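Local coordinates for glycerate 2-kinase (Pyrococcus horikoshii, PDB 1X3L), which transfers phosphate from ATP, or from other nucleotides or pyrophosphate, to D-glycerate to give 2-phosphoglycerate, using magnesium, at residues A[192-197]-A[264-269]; A[196-201]-A[424-429]. All blocks are in the same frame, centred on the assembly; numbering follows the deposited sequence.

Both interactions draw on the C-terminal end of strand 188-194 and the loop after it, sharing Asp196 and Val197. Interaction 1 ties that strand to strand 260-266; interaction 2 follows the loop to the segment leading into strand 427-435 of the six-stranded mixed sheet. Their centres lie about 8 Å apart, and two probable hydrogen bonds join them: Ser195 OG with Asp200 OD1 at 2.7 Å and Asn268 ND2 with Ser427 O at 2.8 Å. The side chain of Lys58, by similarity substrate-binding, is about 9 Å from that of Ile194 but about 6 Å from that of Asp196. A sulfate, probably from the crystallisation liquor, lies about 5 Å from the Asp196 side chain and may mark an anion pocket.

Interaction 1 (A[192-197]-A[264-269]); sequences LIISDV and LIASNS
Ile193 and Ile194 pair with Leu264 and Ala266 at the C-terminal ends of two neighbouring parallel strands. Two backbone hydrogen bonds join them, Ile265 N to Ile193 O at 2.9 Å and Ser195 N to Ala266 O at 2.9 Å, the latter nearly straight (170° at the hydrogen). Consecutive residues on one strand thus match Leu264 and Ala266 on the other: Ile265 is the extra residue of a beta bulge. Beyond the second bond the two segments separate, and a water donates to Ser195 O while accepting from Asn268 N.

Across the contact the side chain of Ile194 packs chiefly on the methyl of Ala266. From Ala266 CB, Ile194 CB is 4.1 Å away, CG1 3.6 Å, CG2 3.8 Å and the tip CD1 4.2 Å, so the two branches straddle the methyl. This follows from a first torsion of -69°, which sets CG1 anti to the carbonyl carbon and CG2 anti to the backbone N. On the same face Ile265 CD1 reaches Leu192 CB at 3.9 Å, the two side chains crossing obliquely. On the opposite face, with Ile193, Leu264 CD1 reaches forward, passing Ile193 O, to Ser195 CB at 3.6 Å. Ser195 OG accepts from Val197 N in an ST turn and also bonds Asp200, while Ser267 caps the following helix by accepting from Ile270 N.

Strand 188-194 runs between strand 124-129 and the edge strand 260-266 of a six-stranded parallel sheet. Helix 23-30 covers Leu192, Ile194 and Ile265 through Val27 and Pro23, and Met63 of helix 60-70 rests on Leu192 and Ile194; helix 268-281 starts one residue beyond strand 260-266, after the N-cap Ser267.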
loop_
_atom_site.group_PDB
_atom_site.type_symbol
_atom_site.label_atom_id
_atom_site.label_comp_id
_atom_site.label_asym_id
_atom_site.label_seq_id
_atom_site.Cartn_x
_atom_site.Cartn_y
_atom_site.Cartn_z
ATOM N N LEU A 192 -9.515 6.793 6.913
ATOM C CA LEU A 192 -8.223 7.156 6.347
ATOM C C LEU A 192 -7.533 5.851 5.955
ATOM O O LEU A 192 -7.303 4.974 6.792
ATOM C CB LEU A 192 -7.389 7.935 7.371
ATOM C CG LEU A 192 -8.088 9.161 7.986
ATOM C CD1 LEU A 192 -7.100 9.923 8.866
ATOM C CD2 LEU A 192 -8.629 10.072 6.876
ATOM N N ILE A 193 -7.208 5.727 4.676
ATOM C CA ILE A 193 -6.598 4.504 4.168
ATOM C C ILE A 193 -5.227 4.696 3.517
ATOM O O ILE A 193 -4.968 5.704 2.863
ATOM C CB ILE A 193 -7.536 3.849 3.129
ATOM C CG1 ILE A 193 -8.941 3.717 3.720
ATOM C CG2 ILE A 193 -7.001 2.480 2.719
ATOM C CD1 ILE A 193 -10.011 3.339 2.705
ATOM N N ILE A 194 -4.355 3.714 3.715
ATOM C CA ILE A 194 -3.026 3.715 3.120
ATOM C C ILE A 194 -3.038 2.513 2.191
ATOM O O ILE A 194 -3.400 1.415 2.605
ATOM C CB ILE A 194 -1.914 3.545 4.173
ATOM C CG1 ILE A 194 -1.834 4.804 5.041
ATOM C CG2 ILE A 194 -0.562 3.292 3.472
ATOM C CD1 ILE A 194 -0.784 4.736 6.131
ATOM N N SER A 195 -2.650 2.719 0.938
ATOM C CA SER A 195 -2.683 1.645 -0.041
ATOM C C SER A 195 -1.354 1.076 -0.506
ATOM O O SER A 195 -0.500 1.807 -0.999
ATOM C CB SER A 195 -3.452 2.102 -1.275
ATOM O OG SER A 195 -3.419 1.094 -2.263
ATOM N N ASP A 196 -1.203 -0.239 -0.363
ATOM C CA ASP A 196 -0.003 -0.927 -0.821
ATOM C C ASP A 196 -0.407 -1.782 -2.020
ATOM O O ASP A 196 0.266 -2.756 -2.370
ATOM C CB ASP A 196 0.589 -1.802 0.295
ATOM C CG ASP A 196 -0.366 -2.889 0.765
ATOM O OD1 ASP A 196 -1.532 -2.907 0.315
ATOM O OD2 ASP A 196 0.054 -3.725 1.598
ATOM N N VAL A 197 -1.515 -1.400 -2.648
ATOM C CA VAL A 197 -2.040 -2.110 -3.809
ATOM C C VAL A 197 -1.909 -1.266 -5.081
ATOM O O VAL A 197 -2.408 -0.141 -5.137
ATOM C CB VAL A 197 -3.542 -2.457 -3.618
ATOM C CG1 VAL A 197 -4.083 -3.168 -4.857
ATOM C CG2 VAL A 197 -3.723 -3.323 -2.383
ATOM N N LEU A 264 -8.185 8.223 0.777
ATOM C CA LEU A 264 -6.944 7.499 0.559
ATOM C C LEU A 264 -5.896 8.573 0.857
ATOM O O LEU A 264 -5.798 9.563 0.127
ATOM C CB LEU A 264 -6.861 7.022 -0.900
ATOM C CG LEU A 264 -5.626 6.211 -1.323
ATOM C CD1 LEU A 264 -5.459 4.988 -0.431
ATOM C CD2 LEU A 264 -5.776 5.794 -2.788
ATOM N N ILE A 265 -5.129 8.393 1.929
ATOM C CA ILE A 265 -4.148 9.407 2.321
ATOM C C ILE A 265 -2.672 9.093 2.088
ATOM O O ILE A 265 -1.805 9.932 2.333
ATOM C CB ILE A 265 -4.340 9.792 3.800
ATOM C CG1 ILE A 265 -3.940 8.621 4.704
ATOM C CG2 ILE A 265 -5.802 10.165 4.042
ATOM C CD1 ILE A 265 -3.815 8.990 6.167
ATOM N N ALA A 266 -2.377 7.884 1.633
ATOM C CA ALA A 266 -0.997 7.508 1.344
ATOM C C ALA A 266 -1.102 6.462 0.259
ATOM O O ALA A 266 -1.870 5.505 0.385
ATOM C CB ALA A 266 -0.310 6.937 2.590
ATOM N N SER A 267 -0.346 6.654 -0.815
ATOM C CA SER A 267 -0.385 5.736 -1.946
ATOM C C SER A 267 0.787 6.048 -2.855
ATOM O O SER A 267 1.475 7.048 -2.676
ATOM C CB SER A 267 -1.674 5.938 -2.738
ATOM O OG SER A 267 -1.676 7.222 -3.351
ATOM N N ASN A 268 1.003 5.193 -3.843
ATOM C CA ASN A 268 2.094 5.402 -4.774
ATOM C C ASN A 268 1.900 6.744 -5.489
ATOM O O ASN A 268 2.842 7.521 -5.630
ATOM C CB ASN A 268 2.141 4.244 -5.771
ATOM C CG ASN A 268 3.387 4.265 -6.615
ATOM O OD1 ASN A 268 3.484 5.030 -7.569
ATOM N ND2 ASN A 268 4.360 3.433 -6.258
ATOM N N SER A 269 0.669 7.017 -5.919
ATOM C CA SER A 269 0.351 8.266 -6.609
ATOM C C SER A 269 0.642 9.497 -5.743
ATOM O O SER A 269 1.197 10.493 -6.223
ATOM C CB SER A 269 -1.123 8.281 -7.025
ATOM O OG SER A 269 -1.461 9.528 -7.614
HETATM O O HOH W 1 -0.489 2.725 -3.723
#

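Interaction 2 (A[196-201]-A[424-429]); sequences DVVGDN and NVNSIV
At the junction between the parallel sheet and the mixed sheet, the loop after strand 188-194, with Asp196, lies against Asn424 and Asn426 just before strand 427-435. Asp196 CB sits 3.2 Å from Asn424 O and 3.6 Å from Asn424 ND2, while its carboxylate is turned 71° from the plane of the Asn424 amide. The other end of that amide works within its own segment: Asn424 OD1 accepts from Asn426 N at 3.1 Å, the donor standing above the carbonyl plane, which closes an Asx turn. With CG anti to the carbonyl carbon (chi1 -72°), Asn426 reaches across and ND2 gives a weak hydrogen bond to Asp196 O at 3.2 Å. Val198 CG2 touches Asn426 ND2 at 3.6 Å, the two side chains at about a right angle. With Asn424 replaced by an alanine, Asn426 N is likely to lose its turn partner and a gap to open beside Asp196 CB. A type II beta turn, closed by Asp200 N to Val197 O, carries the loop onward. This joins the C-terminal side of the parallel sheet to the start of strand 427-435, consistent with a substrate pocket between the two sheets, with Lys58 (substrate-binding by similarity) near Asp196.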
loop_
_atom_site.group_PDB
_atom_site.type_symbol
_atom_site.label_atom_id
_atom_site.label_comp_id
_atom_site.label_asym_id
_atom_site.label_seq_id
_atom_site.Cartn_x
_atom_site.Cartn_y
_atom_site.Cartn_z
ATOM N N ASP A 196 -1.203 -0.239 -0.363
ATOM C CA ASP A 196 -0.003 -0.927 -0.821
ATOM C C ASP A 196 -0.407 -1.782 -2.020
ATOM O O ASP A 196 0.266 -2.756 -2.370
ATOM C CB ASP A 196 0.589 -1.802 0.295
ATOM C CG ASP A 196 -0.366 -2.889 0.765
ATOM O OD1 ASP A 196 -1.532 -2.907 0.315
ATOM O OD2 ASP A 196 0.054 -3.725 1.598
ATOM N N VAL A 197 -1.515 -1.400 -2.648
ATOM C CA VAL A 197 -2.040 -2.110 -3.809
ATOM C C VAL A 197 -1.909 -1.266 -5.081
ATOM O O VAL A 197 -2.408 -0.141 -5.137
ATOM C CB VAL A 197 -3.542 -2.457 -3.618
ATOM C CG1 VAL A 197 -4.083 -3.168 -4.857
ATOM C CG2 VAL A 197 -3.723 -3.323 -2.383
ATOM N N VAL A 198 -1.246 -1.811 -6.096
ATOM C CA VAL A 198 -1.081 -1.099 -7.357
ATOM C C VAL A 198 -2.470 -0.834 -7.935
ATOM O O VAL A 198 -3.247 -1.767 -8.147
ATOM C CB VAL A 198 -0.256 -1.930 -8.373
ATOM C CG1 VAL A 198 -0.220 -1.219 -9.727
ATOM C CG2 VAL A 198 1.166 -2.124 -7.854
ATOM N N GLY A 199 -2.786 0.433 -8.181
ATOM C CA GLY A 199 -4.094 0.767 -8.717
ATOM C C GLY A 199 -5.019 1.309 -7.642
ATOM O O GLY A 199 -6.029 1.945 -7.941
ATOM N N ASP A 200 -4.681 1.033 -6.386
ATOM C CA ASP A 200 -5.450 1.513 -5.238
ATOM C C ASP A 200 -6.928 1.131 -5.156
ATOM O O ASP A 200 -7.770 1.959 -4.803
ATOM C CB ASP A 200 -5.326 3.038 -5.132
ATOM C CG ASP A 200 -3.888 3.494 -4.976
ATOM O OD1 ASP A 200 -3.098 2.750 -4.356
ATOM O OD2 ASP A 200 -3.551 4.599 -5.462
ATOM N N ASN A 201 -7.245 -0.120 -5.473
ATOM C CA ASN A 201 -8.620 -0.596 -5.387
ATOM C C ASN A 201 -8.918 -0.831 -3.905
ATOM O O ASN A 201 -8.374 -1.747 -3.285
ATOM C CB ASN A 201 -8.778 -1.889 -6.190
ATOM C CG ASN A 201 -10.116 -2.563 -5.959
ATOM O OD1 ASN A 201 -11.137 -1.904 -5.759
ATOM N ND2 ASN A 201 -10.118 -3.889 -6.002
ATOM N N ASN A 424 4.672 1.374 3.126
ATOM C CA ASN A 424 4.699 0.603 1.893
ATOM C C ASN A 424 3.640 1.035 0.889
ATOM O O ASN A 424 2.452 0.750 1.053
ATOM C CB ASN A 424 4.535 -0.894 2.192
ATOM C CG ASN A 424 4.477 -1.743 0.928
ATOM O OD1 ASN A 424 4.972 -1.348 -0.126
ATOM N ND2 ASN A 424 3.880 -2.925 1.038
ATOM N N VAL A 425 4.080 1.744 -0.146
ATOM C CA VAL A 425 3.181 2.176 -1.206
ATOM C C VAL A 425 3.805 1.733 -2.523
ATOM O O VAL A 425 3.640 2.373 -3.558
ATOM C CB VAL A 425 2.955 3.708 -1.198
ATOM C CG1 VAL A 425 2.214 4.105 0.079
ATOM C CG2 VAL A 425 4.275 4.443 -1.301
ATOM N N ASN A 426 4.528 0.619 -2.449
ATOM C CA ASN A 426 5.210 -0.040 -3.569
ATOM C C ASN A 426 6.397 0.775 -4.117
ATOM O O ASN A 426 7.041 1.538 -3.407
ATOM C CB ASN A 426 4.185 -0.276 -4.679
ATOM C CG ASN A 426 3.235 -1.367 -4.261
ATOM O OD1 ASN A 426 3.628 -2.397 -3.719
ATOM N ND2 ASN A 426 1.940 -1.124 -4.524
ATOM N N SER A 427 6.722 0.594 -5.393
ATOM C CA SER A 427 7.924 1.213 -5.947
ATOM C C SER A 427 7.783 2.413 -6.863
ATOM O O SER A 427 6.748 2.623 -7.495
ATOM C CB SER A 427 8.750 0.148 -6.669
ATOM O OG SER A 427 9.104 -0.898 -5.783
ATOM N N ILE A 428 8.867 3.182 -6.942
ATOM C CA ILE A 428 8.917 4.365 -7.784
ATOM C C ILE A 428 10.262 4.481 -8.479
ATOM O O ILE A 428 11.309 4.189 -7.887
ATOM C CB ILE A 428 8.713 5.654 -6.968
ATOM C CG1 ILE A 428 7.371 5.608 -6.241
ATOM C CG2 ILE A 428 8.805 6.871 -7.892
ATOM C CD1 ILE A 428 7.161 6.751 -5.252
ATOM N N VAL A 429 10.221 4.895 -9.740
ATOM C CA VAL A 429 11.424 5.104 -10.518
ATOM C C VAL A 429 11.462 6.588 -10.842
ATOM O O VAL A 429 10.500 7.137 -11.377
ATOM C CB VAL A 429 11.410 4.340 -11.859
ATOM C CG1 VAL A 429 12.722 4.581 -12.588
ATOM C CG2 VAL A 429 11.203 2.840 -11.624
#